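Pectate lyase 47 (Bacillus sp. TS-47, PDB 1VBL) probably cleaves pectate, the polygalacturonate of plant cell walls, by calcium-dependent elimination, as a secreted, thermostable lyase of polysaccharide lyase family 1. Local coordinates at residues F303-D308 / F332-D337; K235-F240 / M264-H269; G183-E188 / R223-H228; M352-T357 / I368-S373. One frame throughout, in Å; residues are numbered along the deposited sequence.

Contact 1. Residues F303-D308 / F332-D337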
loop_
_atom_site.group_PDB
_atom_site.type_symbol
_atom_site.label_atom_id
_atom_site.label_comp_id
_atom_site.label_asym_id
_atom_site.label_seq_id
_atom_site.Cartn_x
_atom_site.Cartn_y
_atom_site.Cartn_z
ATOM N N PHE A 303 -13.096 11.956 3.267
ATOM C CA PHE A 303 -12.110 13.027 3.245
ATOM C C PHE A 303 -12.591 14.337 3.851
ATOM O O PHE A 303 -13.738 14.742 3.663
ATOM C CB PHE A 303 -11.653 13.285 1.805
ATOM C CG PHE A 303 -11.304 12.034 1.043
ATOM C CD1 PHE A 303 -12.280 11.347 0.326
ATOM C CD2 PHE A 303 -10.002 11.533 1.054
ATOM C CE1 PHE A 303 -11.969 10.180 -0.376
ATOM C CE2 PHE A 303 -9.679 10.370 0.359
ATOM C CZ PHE A 303 -10.667 9.690 -0.360
ATOM N N SER A 304 -11.692 14.992 4.575
ATOM C CA SER A 304 -11.974 16.279 5.196
ATOM C C SER A 304 -10.934 17.269 4.688
ATOM O O SER A 304 -9.742 16.968 4.670
ATOM C CB SER A 304 -11.876 16.182 6.718
ATOM O OG SER A 304 -11.930 17.474 7.300
ATOM N N ASN A 305 -11.384 18.448 4.272
ATOM C CA ASN A 305 -10.463 19.459 3.776
ATOM C C ASN A 305 -9.599 20.027 4.901
ATOM O O ASN A 305 -8.751 20.886 4.671
ATOM C CB ASN A 305 -11.228 20.579 3.055
ATOM C CG ASN A 305 -12.243 21.282 3.946
ATOM O OD1 ASN A 305 -12.996 22.139 3.478
ATOM N ND2 ASN A 305 -12.268 20.932 5.219
ATOM N N LEU A 306 -9.814 19.530 6.115
ATOM C CA LEU A 306 -9.040 19.972 7.271
ATOM C C LEU A 306 -7.902 18.993 7.543
ATOM O O LEU A 306 -7.047 19.239 8.394
ATOM C CB LEU A 306 -9.937 20.064 8.511
ATOM C CG LEU A 306 -11.079 21.080 8.450
ATOM C CD1 LEU A 306 -11.944 20.974 9.704
ATOM C CD2 LEU A 306 -10.496 22.477 8.311
ATOM N N ALA A 307 -7.895 17.882 6.813
ATOM C CA ALA A 307 -6.863 16.867 6.991
ATOM C C ALA A 307 -5.489 17.368 6.556
ATOM O O ALA A 307 -5.368 18.188 5.643
ATOM C CB ALA A 307 -7.228 15.606 6.207
ATOM N N ASP A 308 -4.457 16.864 7.222
ATOM C CA ASP A 308 -3.078 17.227 6.916
ATOM C C ASP A 308 -2.748 16.798 5.488
ATOM O O ASP A 308 -1.933 17.422 4.809
ATOM C CB ASP A 308 -2.133 16.521 7.887
ATOM C CG ASP A 308 -2.254 17.034 9.307
ATOM O OD1 ASP A 308 -1.777 16.334 10.227
ATOM O OD2 ASP A 308 -2.812 18.134 9.502
ATOM N N PHE A 332 -17.235 13.527 1.413
ATOM C CA PHE A 332 -16.345 14.690 1.419
ATOM C C PHE A 332 -17.032 15.770 2.254
ATOM O O PHE A 332 -18.254 15.890 2.211
ATOM C CB PHE A 332 -16.146 15.222 -0.005
ATOM C CG PHE A 332 -15.363 14.302 -0.905
ATOM C CD1 PHE A 332 -13.981 14.430 -1.019
ATOM C CD2 PHE A 332 -16.011 13.328 -1.661
ATOM C CE1 PHE A 332 -13.254 13.602 -1.878
ATOM C CE2 PHE A 332 -15.295 12.495 -2.522
ATOM C CZ PHE A 332 -13.914 12.632 -2.632
ATOM N N ASP A 333 -16.270 16.556 3.010
ATOM C CA ASP A 333 -16.904 17.598 3.805
ATOM C C ASP A 333 -16.850 18.959 3.121
ATOM O O ASP A 333 -17.041 20.002 3.754
ATOM C CB ASP A 333 -16.318 17.660 5.224
ATOM C CG ASP A 333 -14.862 18.071 5.254
ATOM O OD1 ASP A 333 -14.300 18.083 6.370
ATOM O OD2 ASP A 333 -14.278 18.379 4.195
ATOM N N TRP A 334 -16.598 18.930 1.814
ATOM C CA TRP A 334 -16.571 20.133 0.994
ATOM C C TRP A 334 -17.159 19.756 -0.368
ATOM O O TRP A 334 -17.195 18.576 -0.729
ATOM C CB TRP A 334 -15.144 20.686 0.872
ATOM C CG TRP A 334 -14.235 20.007 -0.118
ATOM C CD1 TRP A 334 -14.011 20.382 -1.411
ATOM C CD2 TRP A 334 -13.376 18.886 0.129
ATOM N NE1 TRP A 334 -13.057 19.570 -1.983
ATOM C CE2 TRP A 334 -12.651 18.644 -1.059
ATOM C CE3 TRP A 334 -13.146 18.065 1.242
ATOM C CZ2 TRP A 334 -11.708 17.613 -1.169
ATOM C CZ3 TRP A 334 -12.204 17.037 1.133
ATOM C CH2 TRP A 334 -11.499 16.823 -0.067
ATOM N N ASP A 335 -17.640 20.749 -1.106
ATOM C CA ASP A 335 -18.263 20.516 -2.408
ATOM C C ASP A 335 -17.271 20.270 -3.538
ATOM O O ASP A 335 -17.156 21.061 -4.471
ATOM C CB ASP A 335 -19.185 21.690 -2.753
ATOM C CG ASP A 335 -20.506 21.636 -1.994
ATOM O OD1 ASP A 335 -21.138 22.697 -1.804
ATOM O OD2 ASP A 335 -20.922 20.525 -1.603
ATOM N N ILE A 336 -16.572 19.148 -3.453
ATOM C CA ILE A 336 -15.587 18.785 -4.458
ATOM C C ILE A 336 -16.244 18.469 -5.796
ATOM O O ILE A 336 -17.396 18.047 -5.856
ATOM C CB ILE A 336 -14.766 17.550 -4.011
ATOM C CG1 ILE A 336 -13.606 17.304 -4.982
ATOM C CG2 ILE A 336 -15.665 16.320 -3.959
ATOM C CD1 ILE A 336 -12.699 16.145 -4.587
ATOM N N ASP A 337 -15.503 18.700 -6.870
ATOM C CA ASP A 337 -15.975 18.398 -8.214
ATOM C C ASP A 337 -15.781 16.884 -8.327
ATOM O O ASP A 337 -14.651 16.405 -8.339
ATOM C CB ASP A 337 -15.095 19.116 -9.235
ATOM C CG ASP A 337 -15.557 18.903 -10.662
ATOM O OD1 ASP A 337 -16.194 17.868 -10.946
ATOM O OD2 ASP A 337 -15.264 19.774 -11.505
#
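D333 reaches back to S304 and N305 because its CG sits between the backbone N and the carbonyl carbon (chi1 65°), while S304 turns OG away from its own N (chi1 170°) to meet it. The carboxylate of D333 then grips segment 303-308 twice. S304 OG donates to D333 OD1 at 2.6 Å on the syn side, and N305 N gives its hydrogen to the syn lone pair of D333 OD2 at 2.9 Å, nearly straight at 160°. A type I turn runs from S304 to A307. W334 leans in beside this grip, with N305 CB over one face of the indole and F332 CD1 over the other; the amide plane of N305 runs nearly parallel to the indole, the two side chains sliding past each other. Deeper in, the rings of F303 and F332 point the same way but are slid apart, so that they barely overlap, F303 CD1 resting over a face of F332, 3.3 Å from F332 CE1. F311 packs against both phenylalanines. D333 N donates to F303 O, 3.2 Å away, where strands 293-303 and 322-332 leave their parallel pairing. Phenylalanines in register at equivalent places of two successive coils, F303 and F332, are characteristic of the right-handed parallel beta-helix of pectate lyases.

Contact 2. Residues K235-F240 / M264-H269; sequences KNSSDF and MADSGH
H269 meets D239 out of the plane of the carboxylate: the ND1 hydrogen points at D239 OD2, 2.9 Å away and almost straight (167°), yet the nitrogen lies 63° above the carboxylate plane while the oxygen stays in the plane of the imidazole. The two flat groups are thus nearly perpendicular. This His-carboxylate pair belongs to a turn of the parallel beta-helix, where strand 239-251 starts and the loop leading to strand 272-280 folds back over it. R271 makes a salt bridge to the same D239 OD2, which would probably hold the carboxylate charged, and a face of the F240 ring lies against this oxygen.

At the other end of the contact S237, in a left-handed backbone conformation, presents its N to D266 OD1 at 2.7 Å, nearly along the C-O axis. The other carboxylate oxygen, D266 OD2, takes a hydrogen from a water that in turn accepts from N236 N, so the aspartate reaches two successive peptide nitrogens, one directly and one through the water. R263 adds a salt bridge to D266 OD1 and a hydrogen bond to S237 OG. A type II turn from D266 to H269 carries the chain from this aspartate to the histidine. With OG beside its own N (chi1 -52°), S237 donates to A265 O at 3.1 Å, approaching from above the carbonyl plane.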
loop_
_atom_site.group_PDB
_atom_site.type_symbol
_atom_site.label_atom_id
_atom_site.label_comp_id
_atom_site.label_asym_id
_atom_site.label_seq_id
_atom_site.Cartn_x
_atom_site.Cartn_y
_atom_site.Cartn_z
ATOM N N LYS A 235 3.304 -4.984 -7.438
ATOM C CA LYS A 235 3.946 -4.832 -8.740
ATOM C C LYS A 235 4.682 -6.069 -9.234
ATOM O O LYS A 235 4.698 -7.117 -8.584
ATOM C CB LYS A 235 4.935 -3.664 -8.689
ATOM C CG LYS A 235 6.097 -3.888 -7.730
ATOM C CD LYS A 235 7.053 -2.697 -7.709
ATOM C CE LYS A 235 8.237 -2.956 -6.786
ATOM N NZ LYS A 235 9.185 -1.805 -6.731
ATOM N N ASN A 236 5.294 -5.915 -10.402
ATOM C CA ASN A 236 6.077 -6.962 -11.041
ATOM C C ASN A 236 5.420 -8.330 -11.117
ATOM O O ASN A 236 5.880 -9.298 -10.502
ATOM C CB ASN A 236 7.444 -7.078 -10.364
ATOM C CG ASN A 236 8.268 -5.814 -10.512
ATOM O OD1 ASN A 236 8.079 -5.050 -11.456
ATOM N ND2 ASN A 236 9.198 -5.594 -9.589
ATOM N N SER A 237 4.336 -8.391 -11.882
ATOM C CA SER A 237 3.602 -9.621 -12.117
ATOM C C SER A 237 2.990 -10.310 -10.906
ATOM O O SER A 237 2.725 -11.505 -10.953
ATOM C CB SER A 237 4.494 -10.611 -12.871
ATOM O OG SER A 237 5.033 -10.001 -14.029
ATOM N N SER A 238 2.773 -9.575 -9.821
ATOM C CA SER A 238 2.130 -10.172 -8.655
ATOM C C SER A 238 0.738 -10.546 -9.154
ATOM O O SER A 238 0.266 -9.988 -10.145
ATOM C CB SER A 238 2.040 -9.167 -7.506
ATOM O OG SER A 238 3.332 -8.892 -6.994
ATOM N N ASP A 239 0.069 -11.473 -8.486
ATOM C CA ASP A 239 -1.236 -11.895 -8.978
ATOM C C ASP A 239 -2.057 -12.551 -7.876
ATOM O O ASP A 239 -1.502 -13.059 -6.905
ATOM C CB ASP A 239 -1.011 -12.902 -10.116
ATOM C CG ASP A 239 -2.064 -12.828 -11.203
ATOM O OD1 ASP A 239 -2.960 -11.965 -11.136
ATOM O OD2 ASP A 239 -1.982 -13.646 -12.146
ATOM N N PHE A 240 -3.377 -12.537 -8.039
ATOM C CA PHE A 240 -4.287 -13.167 -7.085
ATOM C C PHE A 240 -4.102 -12.646 -5.666
ATOM O O PHE A 240 -3.592 -13.341 -4.783
ATOM C CB PHE A 240 -4.083 -14.682 -7.143
ATOM C CG PHE A 240 -4.198 -15.240 -8.534
ATOM C CD1 PHE A 240 -3.188 -16.035 -9.071
ATOM C CD2 PHE A 240 -5.302 -14.941 -9.322
ATOM C CE1 PHE A 240 -3.275 -16.518 -10.378
ATOM C CE2 PHE A 240 -5.400 -15.419 -10.631
ATOM C CZ PHE A 240 -4.385 -16.207 -11.157
ATOM N N MET A 264 5.196 -4.908 -20.044
ATOM C CA MET A 264 4.185 -5.776 -20.630
ATOM C C MET A 264 4.107 -7.101 -19.885
ATOM O O MET A 264 3.147 -7.851 -20.043
ATOM C CB MET A 264 4.489 -6.026 -22.109
ATOM C CG MET A 264 4.450 -4.771 -22.974
ATOM S SD MET A 264 2.903 -3.839 -22.811
ATOM C CE MET A 264 3.510 -2.271 -22.209
ATOM N N ALA A 265 5.121 -7.383 -19.072
ATOM C CA ALA A 265 5.151 -8.615 -18.293
ATOM C C ALA A 265 4.011 -8.634 -17.274
ATOM O O ALA A 265 3.652 -9.693 -16.752
ATOM C CB ALA A 265 6.493 -8.751 -17.580
ATOM N N ASP A 266 3.444 -7.462 -16.995
ATOM C CA ASP A 266 2.336 -7.359 -16.048
ATOM C C ASP A 266 1.003 -7.718 -16.696
ATOM O O ASP A 266 0.032 -8.031 -16.005
ATOM C CB ASP A 266 2.243 -5.946 -15.461
ATOM C CG ASP A 266 3.287 -5.690 -14.393
ATOM O OD1 ASP A 266 3.836 -6.674 -13.858
ATOM O OD2 ASP A 266 3.548 -4.507 -14.078
ATOM N N SER A 267 0.956 -7.671 -18.024
ATOM C CA SER A 267 -0.269 -7.991 -18.746
ATOM C C SER A 267 -0.749 -9.392 -18.377
ATOM O O SER A 267 0.033 -10.341 -18.367
ATOM C CB SER A 267 -0.034 -7.905 -20.255
ATOM O OG SER A 267 -1.246 -8.106 -20.958
ATOM N N GLY A 268 -2.036 -9.515 -18.072
ATOM C CA GLY A 268 -2.584 -10.806 -17.700
ATOM C C GLY A 268 -2.420 -11.117 -16.223
ATOM O O GLY A 268 -2.817 -12.183 -15.756
ATOM N N HIS A 269 -1.831 -10.187 -15.480
ATOM C CA HIS A 269 -1.626 -10.377 -14.047
ATOM C C HIS A 269 -2.217 -9.217 -13.262
ATOM O O HIS A 269 -3.128 -8.542 -13.732
ATOM C CB HIS A 269 -0.134 -10.499 -13.743
ATOM C CG HIS A 269 0.507 -11.690 -14.376
ATOM N ND1 HIS A 269 0.210 -12.982 -13.998
ATOM C CD2 HIS A 269 1.407 -11.790 -15.382
ATOM C CE1 HIS A 269 0.901 -13.826 -14.744
ATOM N NE2 HIS A 269 1.635 -13.127 -15.591
HETATM O O HOH W 1 4.852 -3.681 -11.974
#

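Contact 3. Residues G183-E188 / R223-H228; sequences GEWNSE and RPFQQH
The indole of W185 receives the edge of F225 on one face, a T-shaped pair with ring centroids 5.0 Å apart and planes at 81°; F225 CE1 stands over the middle of that face. The guanidinium of R223 has P224 CD over one face and E184 at its edge. There R223 NH2 donates in plane to the syn lone pair of E184 OE2, a salt bridge of 2.7 Å, although the carboxylate itself stands almost perpendicular to the guanidinium. Bends at chi2 and chi3 fold the arginine over P224, which brings NE within 3.2 Å of G183 O as a second bond. E184 OE1 takes a hydrogen from a water that also bridges W185 N and P224 O, linking the two backbones indirectly. Farther along, S187 OG donates to Q226 O at 2.7 Å, in the carbonyl plane on a lone pair. S187 lies close to the calcium ligand D229, so this bond joins the two segments near the metal site. W185 NE1 donates to Y220 O, and W175 and F221 also pack on W185. Strand 184-186 pairs antiparallel with strand 174-176, and strand 223-224 with 219-220; the contact joins these two small hairpins.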
loop_
_atom_site.group_PDB
_atom_site.type_symbol
_atom_site.label_atom_id
_atom_site.label_comp_id
_atom_site.label_asym_id
_atom_site.label_seq_id
_atom_site.Cartn_x
_atom_site.Cartn_y
_atom_site.Cartn_z
ATOM N N GLY A 183 10.124 18.978 -9.684
ATOM C CA GLY A 183 10.966 17.934 -9.130
ATOM C C GLY A 183 10.327 17.395 -7.864
ATOM O O GLY A 183 9.410 18.010 -7.318
ATOM N N GLU A 184 10.802 16.250 -7.386
ATOM C CA GLU A 184 10.236 15.661 -6.180
ATOM C C GLU A 184 11.215 14.748 -5.459
ATOM O O GLU A 184 12.142 14.198 -6.063
ATOM C CB GLU A 184 8.991 14.826 -6.519
ATOM C CG GLU A 184 7.820 15.567 -7.160
ATOM C CD GLU A 184 7.219 16.633 -6.261
ATOM O OE1 GLU A 184 7.281 16.477 -5.023
ATOM O OE2 GLU A 184 6.670 17.621 -6.795
ATOM N N TRP A 185 11.000 14.602 -4.157
ATOM C CA TRP A 185 11.796 13.700 -3.345
ATOM C C TRP A 185 10.999 12.405 -3.428
ATOM O O TRP A 185 9.768 12.440 -3.471
ATOM C CB TRP A 185 11.842 14.148 -1.882
ATOM C CG TRP A 185 12.690 15.347 -1.624
ATOM C CD1 TRP A 185 12.279 16.644 -1.546
ATOM C CD2 TRP A 185 14.105 15.358 -1.411
ATOM N NE1 TRP A 185 13.352 17.467 -1.293
ATOM C CE2 TRP A 185 14.486 16.703 -1.208
ATOM C CE3 TRP A 185 15.089 14.361 -1.372
ATOM C CZ2 TRP A 185 15.813 17.079 -0.969
ATOM C CZ3 TRP A 185 16.411 14.734 -1.134
ATOM C CH2 TRP A 185 16.758 16.083 -0.935
ATOM N N ASN A 186 11.683 11.271 -3.464
ATOM C CA ASN A 186 10.983 9.999 -3.528
ATOM C C ASN A 186 11.652 8.980 -2.628
ATOM O O ASN A 186 12.882 8.867 -2.590
ATOM C CB ASN A 186 10.922 9.497 -4.972
ATOM C CG ASN A 186 10.079 10.400 -5.863
ATOM O OD1 ASN A 186 8.885 10.603 -5.613
ATOM N ND2 ASN A 186 10.698 10.953 -6.903
ATOM N N SER A 187 10.828 8.248 -1.888
ATOM C CA SER A 187 11.317 7.240 -0.967
ATOM C C SER A 187 11.042 5.831 -1.463
ATOM O O SER A 187 10.253 5.626 -2.381
ATOM C CB SER A 187 10.706 7.459 0.412
ATOM O OG SER A 187 11.232 8.643 0.980
ATOM N N GLU A 188 11.688 4.866 -0.824
ATOM C CA GLU A 188 11.603 3.467 -1.224
ATOM C C GLU A 188 10.753 2.511 -0.391
ATOM O O GLU A 188 10.281 1.500 -0.902
ATOM C CB GLU A 188 13.033 2.913 -1.289
ATOM C CG GLU A 188 13.150 1.400 -1.369
ATOM C CD GLU A 188 13.355 0.900 -2.782
ATOM O OE1 GLU A 188 13.405 -0.334 -2.970
ATOM O OE2 GLU A 188 13.476 1.737 -3.703
ATOM N N ARG A 223 10.256 21.657 -1.995
ATOM C CA ARG A 223 9.359 20.525 -2.207
ATOM C C ARG A 223 9.173 19.757 -0.899
ATOM O O ARG A 223 10.081 19.694 -0.070
ATOM C CB ARG A 223 9.931 19.571 -3.266
ATOM C CG ARG A 223 10.312 20.223 -4.588
ATOM C CD ARG A 223 9.148 20.989 -5.183
ATOM N NE ARG A 223 7.977 20.142 -5.374
ATOM C CZ ARG A 223 6.731 20.541 -5.135
ATOM N NH1 ARG A 223 6.503 21.772 -4.695
ATOM N NH2 ARG A 223 5.716 19.712 -5.334
ATOM N N PRO A 224 7.985 19.169 -0.690
ATOM C CA PRO A 224 7.775 18.417 0.549
ATOM C C PRO A 224 8.777 17.269 0.647
ATOM O O PRO A 224 9.020 16.560 -0.330
ATOM C CB PRO A 224 6.326 17.939 0.427
ATOM C CG PRO A 224 6.108 17.870 -1.059
ATOM C CD PRO A 224 6.793 19.118 -1.553
ATOM N N PHE A 225 9.368 17.104 1.826
ATOM C CA PHE A 225 10.356 16.055 2.049
ATOM C C PHE A 225 9.626 14.728 2.241
ATOM O O PHE A 225 9.381 14.291 3.367
ATOM C CB PHE A 225 11.195 16.398 3.281
ATOM C CG PHE A 225 12.498 15.663 3.351
ATOM C CD1 PHE A 225 13.358 15.634 2.253
ATOM C CD2 PHE A 225 12.882 15.014 4.519
ATOM C CE1 PHE A 225 14.581 14.968 2.319
ATOM C CE2 PHE A 225 14.100 14.346 4.594
ATOM C CZ PHE A 225 14.951 14.324 3.490
ATOM N N GLN A 226 9.283 14.100 1.120
ATOM C CA GLN A 226 8.551 12.839 1.112
ATOM C C GLN A 226 9.392 11.629 1.514
ATOM O O GLN A 226 10.042 10.994 0.682
ATOM C CB GLN A 226 7.922 12.639 -0.273
ATOM C CG GLN A 226 6.956 13.766 -0.626
ATOM C CD GLN A 226 6.379 13.678 -2.027
ATOM O OE1 GLN A 226 5.515 14.476 -2.395
ATOM N NE2 GLN A 226 6.850 12.717 -2.817
ATOM N N GLN A 227 9.360 11.320 2.805
ATOM C CA GLN A 227 10.107 10.196 3.349
ATOM C C GLN A 227 9.288 8.909 3.375
ATOM O O GLN A 227 9.789 7.849 3.757
ATOM C CB GLN A 227 10.596 10.535 4.756
ATOM C CG GLN A 227 11.674 11.610 4.775
ATOM C CD GLN A 227 12.209 11.860 6.170
ATOM O OE1 GLN A 227 11.635 12.627 6.943
ATOM N NE2 GLN A 227 13.306 11.195 6.503
ATOM N N HIS A 228 8.021 9.008 2.981
ATOM C CA HIS A 228 7.148 7.839 2.931
ATOM C C HIS A 228 6.963 7.439 1.480
ATOM O O HIS A 228 7.221 8.227 0.571
ATOM C CB HIS A 228 5.747 8.148 3.477
ATOM C CG HIS A 228 5.714 8.503 4.928
ATOM N ND1 HIS A 228 5.416 9.771 5.374
ATOM C CD2 HIS A 228 5.904 7.748 6.034
ATOM C CE1 HIS A 228 5.423 9.782 6.696
ATOM N NE2 HIS A 228 5.717 8.568 7.121
HETATM O O HOH W 2 8.832 15.861 -2.915
HETATM O O HOH W 3 4.813 16.617 -3.951
HETATM O O HOH W 4 8.020 8.315 -2.153
#

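Contact 4. Residues M352-T357 / I368-S373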
loop_
_atom_site.group_PDB
_atom_site.type_symbol
_atom_site.label_atom_id
_atom_site.label_comp_id
_atom_site.label_asym_id
_atom_site.label_seq_id
_atom_site.Cartn_x
_atom_site.Cartn_y
_atom_site.Cartn_z
ATOM N N MET A 352 -13.509 0.609 -18.160
ATOM C CA MET A 352 -13.693 0.271 -16.760
ATOM C C MET A 352 -15.186 0.185 -16.542
ATOM O O MET A 352 -15.968 0.729 -17.322
ATOM C CB MET A 352 -13.073 1.328 -15.829
ATOM C CG MET A 352 -13.961 2.511 -15.458
ATOM S SD MET A 352 -13.209 3.590 -14.182
ATOM C CE MET A 352 -13.795 2.833 -12.675
ATOM N N TYR A 353 -15.590 -0.540 -15.514
ATOM C CA TYR A 353 -17.001 -0.621 -15.221
ATOM C C TYR A 353 -17.170 -0.066 -13.826
ATOM O O TYR A 353 -16.324 -0.273 -12.953
ATOM C CB TYR A 353 -17.520 -2.056 -15.280
ATOM C CG TYR A 353 -19.023 -2.089 -15.186
ATOM C CD1 TYR A 353 -19.812 -1.530 -16.192
ATOM C CD2 TYR A 353 -19.660 -2.616 -14.068
ATOM C CE1 TYR A 353 -21.197 -1.491 -16.083
ATOM C CE2 TYR A 353 -21.048 -2.582 -13.947
ATOM C CZ TYR A 353 -21.809 -2.017 -14.957
ATOM O OH TYR A 353 -23.181 -1.968 -14.837
ATOM N N GLU A 354 -18.261 0.655 -13.625
ATOM C CA GLU A 354 -18.536 1.267 -12.341
ATOM C C GLU A 354 -20.038 1.334 -12.149
ATOM O O GLU A 354 -20.775 1.681 -13.075
ATOM C CB GLU A 354 -17.951 2.679 -12.307
ATOM C CG GLU A 354 -18.313 3.461 -11.060
ATOM C CD GLU A 354 -18.985 4.779 -11.374
ATOM O OE1 GLU A 354 -19.125 5.114 -12.570
ATOM O OE2 GLU A 354 -19.374 5.485 -10.420
ATOM N N THR A 355 -20.493 1.000 -10.949
ATOM C CA THR A 355 -21.916 1.045 -10.658
ATOM C C THR A 355 -22.156 1.148 -9.157
ATOM O O THR A 355 -21.309 0.756 -8.354
ATOM C CB THR A 355 -22.631 -0.213 -11.194
ATOM O OG1 THR A 355 -24.048 -0.018 -11.125
ATOM C CG2 THR A 355 -22.256 -1.440 -10.369
ATOM N N GLY A 356 -23.312 1.694 -8.794
ATOM C CA GLY A 356 -23.686 1.824 -7.397
ATOM C C GLY A 356 -22.881 2.792 -6.553
ATOM O O GLY A 356 -22.923 2.716 -5.325
ATOM N N THR A 357 -22.157 3.708 -7.190
ATOM C CA THR A 357 -21.357 4.673 -6.446
ATOM C C THR A 357 -22.219 5.757 -5.808
ATOM O O THR A 357 -23.122 6.308 -6.445
ATOM C CB THR A 357 -20.322 5.399 -7.351
ATOM O OG1 THR A 357 -19.440 4.443 -7.954
ATOM C CG2 THR A 357 -19.498 6.379 -6.528
ATOM N N ILE A 368 -24.146 8.357 -8.104
ATOM C CA ILE A 368 -23.540 9.130 -9.171
ATOM C C ILE A 368 -22.736 8.241 -10.105
ATOM O O ILE A 368 -22.212 7.200 -9.698
ATOM C CB ILE A 368 -22.616 10.224 -8.585
ATOM C CG1 ILE A 368 -22.025 11.082 -9.708
ATOM C CG2 ILE A 368 -21.503 9.580 -7.762
ATOM C CD1 ILE A 368 -21.222 12.267 -9.195
ATOM N N ASP A 369 -22.671 8.645 -11.368
ATOM C CA ASP A 369 -21.905 7.917 -12.371
ATOM C C ASP A 369 -20.564 8.645 -12.431
ATOM O O ASP A 369 -20.435 9.666 -13.113
ATOM C CB ASP A 369 -22.603 8.001 -13.733
ATOM C CG ASP A 369 -21.923 7.153 -14.791
ATOM O OD1 ASP A 369 -20.706 6.908 -14.670
ATOM O OD2 ASP A 369 -22.604 6.742 -15.756
ATOM N N LEU A 370 -19.572 8.140 -11.706
ATOM C CA LEU A 370 -18.265 8.782 -11.680
ATOM C C LEU A 370 -17.559 8.782 -13.029
ATOM O O LEU A 370 -16.810 9.709 -13.334
ATOM C CB LEU A 370 -17.370 8.140 -10.614
ATOM C CG LEU A 370 -17.772 8.426 -9.160
ATOM C CD1 LEU A 370 -16.725 7.855 -8.218
ATOM C CD2 LEU A 370 -17.908 9.933 -8.939
ATOM N N VAL A 371 -17.782 7.749 -13.835
ATOM C CA VAL A 371 -17.150 7.703 -15.149
ATOM C C VAL A 371 -17.712 8.839 -15.999
ATOM O O VAL A 371 -16.964 9.560 -16.658
ATOM C CB VAL A 371 -17.403 6.357 -15.870
ATOM C CG1 VAL A 371 -16.906 6.438 -17.302
ATOM C CG2 VAL A 371 -16.684 5.229 -15.139
ATOM N N ALA A 372 -19.032 8.996 -15.980
ATOM C CA ALA A 372 -19.682 10.058 -16.741
ATOM C C ALA A 372 -19.221 11.408 -16.201
ATOM O O ALA A 372 -18.942 12.336 -16.962
ATOM C CB ALA A 372 -21.202 9.940 -16.625
ATOM N N SER A 373 -19.139 11.510 -14.879
ATOM C CA SER A 373 -18.705 12.747 -14.246
ATOM C C SER A 373 -17.301 13.109 -14.726
ATOM O O SER A 373 -17.020 14.261 -15.056
ATOM C CB SER A 373 -18.718 12.592 -12.724
ATOM O OG SER A 373 -18.238 13.764 -12.098
HETATM O O HOH W 5 -22.056 4.503 -10.151
#
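E354 turns its carboxylate onto the first turn of helix 370-377 and accepts from two successive peptide nitrogens. L370 N reaches E354 OE2 at 3.0 Å on the syn side, close to the carboxylate plane, whereas V371 N approaches E354 OE1, 3.2 Å away, from well above it. CG anti to the backbone N (chi1 174°) carries the glutamate across from the strand to the helix. T357 OG1 holds the group from the side away from E354 OE1, donating at 2.7 Å to the anti lone pair of E354 OE2, which therefore takes two hydrogens.

Apolar contacts flank this polar centre. The methyl T357 CG2 lies 3.6 Å from L370 CD1, and on the other side V371 CG2 touches both M352 CG and the stem of E354. The two backbones are tied by I368 N, which donates to T357 O at 2.8 Å, and a water joins T357 N to I368 O.

In the next shell stands D369, whose OD1 lies 3.2 Å from E354 OE1. K384 forms salt bridges with both oxygens, which probably offsets the repulsion between the two acids. D369 OD1 also accepts from A372 N, nearly straight at 3.0 Å. W315 of strand 315-318 packs against M352, E354 and L370, and F330 of strand 322-332 against T357 and L370.

D369 is thus the N-cap of helix 370-377, and E354 of strand 351-361 adds two bonds to the first turn, setting this short capped helix against the strand near the C-terminal end of the beta-helix.

From the N terminus, contact 3 comes first, closing the long loop between 183-188 and 223-228 and joining two hairpins beside the calcium site. Contact 2 follows, bringing 264-269 back onto 235-240, about 6 Å from contact 3 at the nearest atoms. Contact 1 then spans one coil, from the end of strand 293-303 to the end of strand 322-332. Contact 4 comes last and closes the shortest loop, setting helix 370-377 against strand 351-361, the next parallel neighbour of strand 322-332. The four loops succeed one another without nesting or crossing. Contacts 1 and 2 lie on opposite sides of the chain's centre, about 34 Å apart between centres.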